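Local atomic coordinates of protein argonaute 5 (PDB entry 4G0O), a protein that probably recognises the 5' nucleotide of guide small RNAs through its MID domain and so helps sort them for RNA-guided gene regulation. Residues K10-T15 with G75-I80. Residues are numbered along the deposited sequence; the frame is centred on the assembly and turned at random.
Sequences KVTSWT and GLQLLI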
# COMPACT_ATOMS: atom_id res chain seq x y z
N LYS A 10 3.76 -11.67 -7.73
CA LYS A 10 4.87 -11.75 -6.78
C LYS A 10 5.52 -10.39 -6.58
O LYS A 10 6.02 -9.78 -7.53
CB LYS A 10 5.89 -12.80 -7.22
CG LYS A 10 7.12 -12.88 -6.30
CD LYS A 10 8.19 -13.78 -6.91
CE LYS A 10 9.44 -13.87 -6.04
NZ LYS A 10 10.52 -14.64 -6.75
N VAL A 11 5.54 -9.92 -5.34
CA VAL A 11 6.09 -8.62 -5.00
C VAL A 11 7.41 -8.76 -4.24
O VAL A 11 7.43 -9.34 -3.15
CB VAL A 11 5.11 -7.78 -4.14
CG1 VAL A 11 5.66 -6.41 -3.87
CG2 VAL A 11 3.79 -7.65 -4.84
N THR A 12 8.48 -8.20 -4.80
CA THR A 12 9.81 -8.22 -4.19
C THR A 12 10.25 -6.84 -3.67
O THR A 12 11.04 -6.72 -2.74
CB THR A 12 10.88 -8.70 -5.21
OG1 THR A 12 10.40 -9.87 -5.89
CG2 THR A 12 12.19 -9.02 -4.51
N SER A 13 9.72 -5.78 -4.30
CA SER A 13 10.07 -4.42 -3.92
C SER A 13 8.82 -3.63 -3.50
O SER A 13 7.96 -3.32 -4.32
CB SER A 13 10.77 -3.73 -5.09
OG SER A 13 11.38 -2.52 -4.69
N TRP A 14 8.71 -3.33 -2.22
CA TRP A 14 7.54 -2.63 -1.70
C TRP A 14 7.95 -1.86 -0.44
O TRP A 14 8.96 -2.17 0.17
CB TRP A 14 6.39 -3.61 -1.38
CG TRP A 14 6.70 -4.47 -0.19
CD1 TRP A 14 7.34 -5.68 -0.19
CD2 TRP A 14 6.43 -4.17 1.19
NE1 TRP A 14 7.47 -6.15 1.10
CE2 TRP A 14 6.92 -5.24 1.96
CE3 TRP A 14 5.81 -3.10 1.84
CZ2 TRP A 14 6.83 -5.26 3.34
CZ3 TRP A 14 5.72 -3.13 3.21
CH2 TRP A 14 6.22 -4.21 3.94
N THR A 15 7.17 -0.84 -0.08
CA THR A 15 7.35 -0.18 1.20
C THR A 15 6.11 0.62 1.54
O THR A 15 5.13 0.62 0.78
CB THR A 15 8.61 0.73 1.25
OG1 THR A 15 8.84 1.17 2.59
CG2 THR A 15 8.46 1.93 0.33
N GLY A 75 13.09 0.67 -8.28
CA GLY A 75 12.50 -0.60 -8.67
C GLY A 75 11.21 -0.98 -7.94
O GLY A 75 10.67 -2.06 -8.20
N LEU A 76 10.75 -0.10 -7.05
CA LEU A 76 9.54 -0.33 -6.25
C LEU A 76 8.42 -0.92 -7.09
O LEU A 76 8.06 -0.37 -8.13
CB LEU A 76 9.02 0.99 -5.65
CG LEU A 76 9.05 1.25 -4.14
CD1 LEU A 76 7.78 1.95 -3.68
CD2 LEU A 76 9.31 0.01 -3.30
N GLN A 77 7.87 -2.04 -6.65
CA GLN A 77 6.76 -2.68 -7.34
C GLN A 77 5.43 -2.23 -6.73
O GLN A 77 4.38 -2.41 -7.34
CB GLN A 77 6.90 -4.20 -7.26
CG GLN A 77 8.03 -4.75 -8.13
CD GLN A 77 8.33 -6.24 -7.89
OE1 GLN A 77 8.30 -6.72 -6.75
NE2 GLN A 77 8.63 -6.95 -8.96
N LEU A 78 5.49 -1.65 -5.54
CA LEU A 78 4.26 -1.27 -4.81
C LEU A 78 4.56 -0.32 -3.66
O LEU A 78 5.49 -0.55 -2.90
CB LEU A 78 3.56 -2.52 -4.25
CG LEU A 78 2.24 -2.34 -3.49
CD1 LEU A 78 1.12 -1.92 -4.44
CD2 LEU A 78 1.85 -3.60 -2.72
N LEU A 79 3.78 0.75 -3.54
CA LEU A 79 3.87 1.64 -2.39
C LEU A 79 2.57 1.58 -1.65
O LEU A 79 1.52 1.88 -2.23
CB LEU A 79 4.06 3.09 -2.83
CG LEU A 79 4.99 3.97 -1.97
CD1 LEU A 79 4.63 5.46 -2.08
CD2 LEU A 79 5.03 3.51 -0.53
N ILE A 80 2.62 1.20 -0.38
CA ILE A 80 1.40 1.21 0.40
C ILE A 80 1.33 2.57 1.04
O ILE A 80 2.19 2.95 1.84
CB ILE A 80 1.40 0.14 1.51
CG1 ILE A 80 1.42 -1.27 0.91
CG2 ILE A 80 0.19 0.30 2.41
CD1 ILE A 80 1.94 -2.30 1.88
O HOH W 1 8.64 -9.92 -8.37
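Trp14 and Ile80 meet at the apolar centre of this pairing of parallel strands 7-18 and 78-82, part of the central sheet of the Rossmann-like Argonaute MID domain. The methyl CD1 of Ile80 comes within 4.0 Å of Trp14 CE3, meeting the benzo part of the indole obliquely. Trp14 CG sits between its own backbone N and carbonyl carbon (chi1 70°), which swings the ring off the sheet towards Phe46, Phe54 and helix 27-42, while NE1 is bonded to the carbonyl of Lys47. At its root, Trp14 CB packs against CB of Leu78. On the other sheet face, Thr15 CG2 lies beside Leu79 CD2 at 3.9 Å, with Leu76 CD1 arriving roughly at right angles; Thr15 OG1 turns to Ile52 O.

Between these layers the strands are joined by Thr15 N to Leu78 O and, more tightly, by Ile80 N to Thr15 O at 2.8 Å. Towards the start of the pairing, Gln77 N donates to Ser13 O at 2.7 Å. Here strand 7-18 is interrupted, and the extended Gln77 side chain reaches along the break. Its OE1 accepts Ser13 N at 3.0 Å, from above the carboxamide plane. Thr12 N also points at OE1, but the modelled separation is doubtfully short. An alanine in place of Gln77 would probably leave Ser13 N without this acceptor and the bridging water without its amide donor, the loop being less firmly held. At the outer edge that water accepts from Gln77 NE2, donates to Lys10 O at 2.8 Å and is hydrogen-bonded to Thr12 OG1.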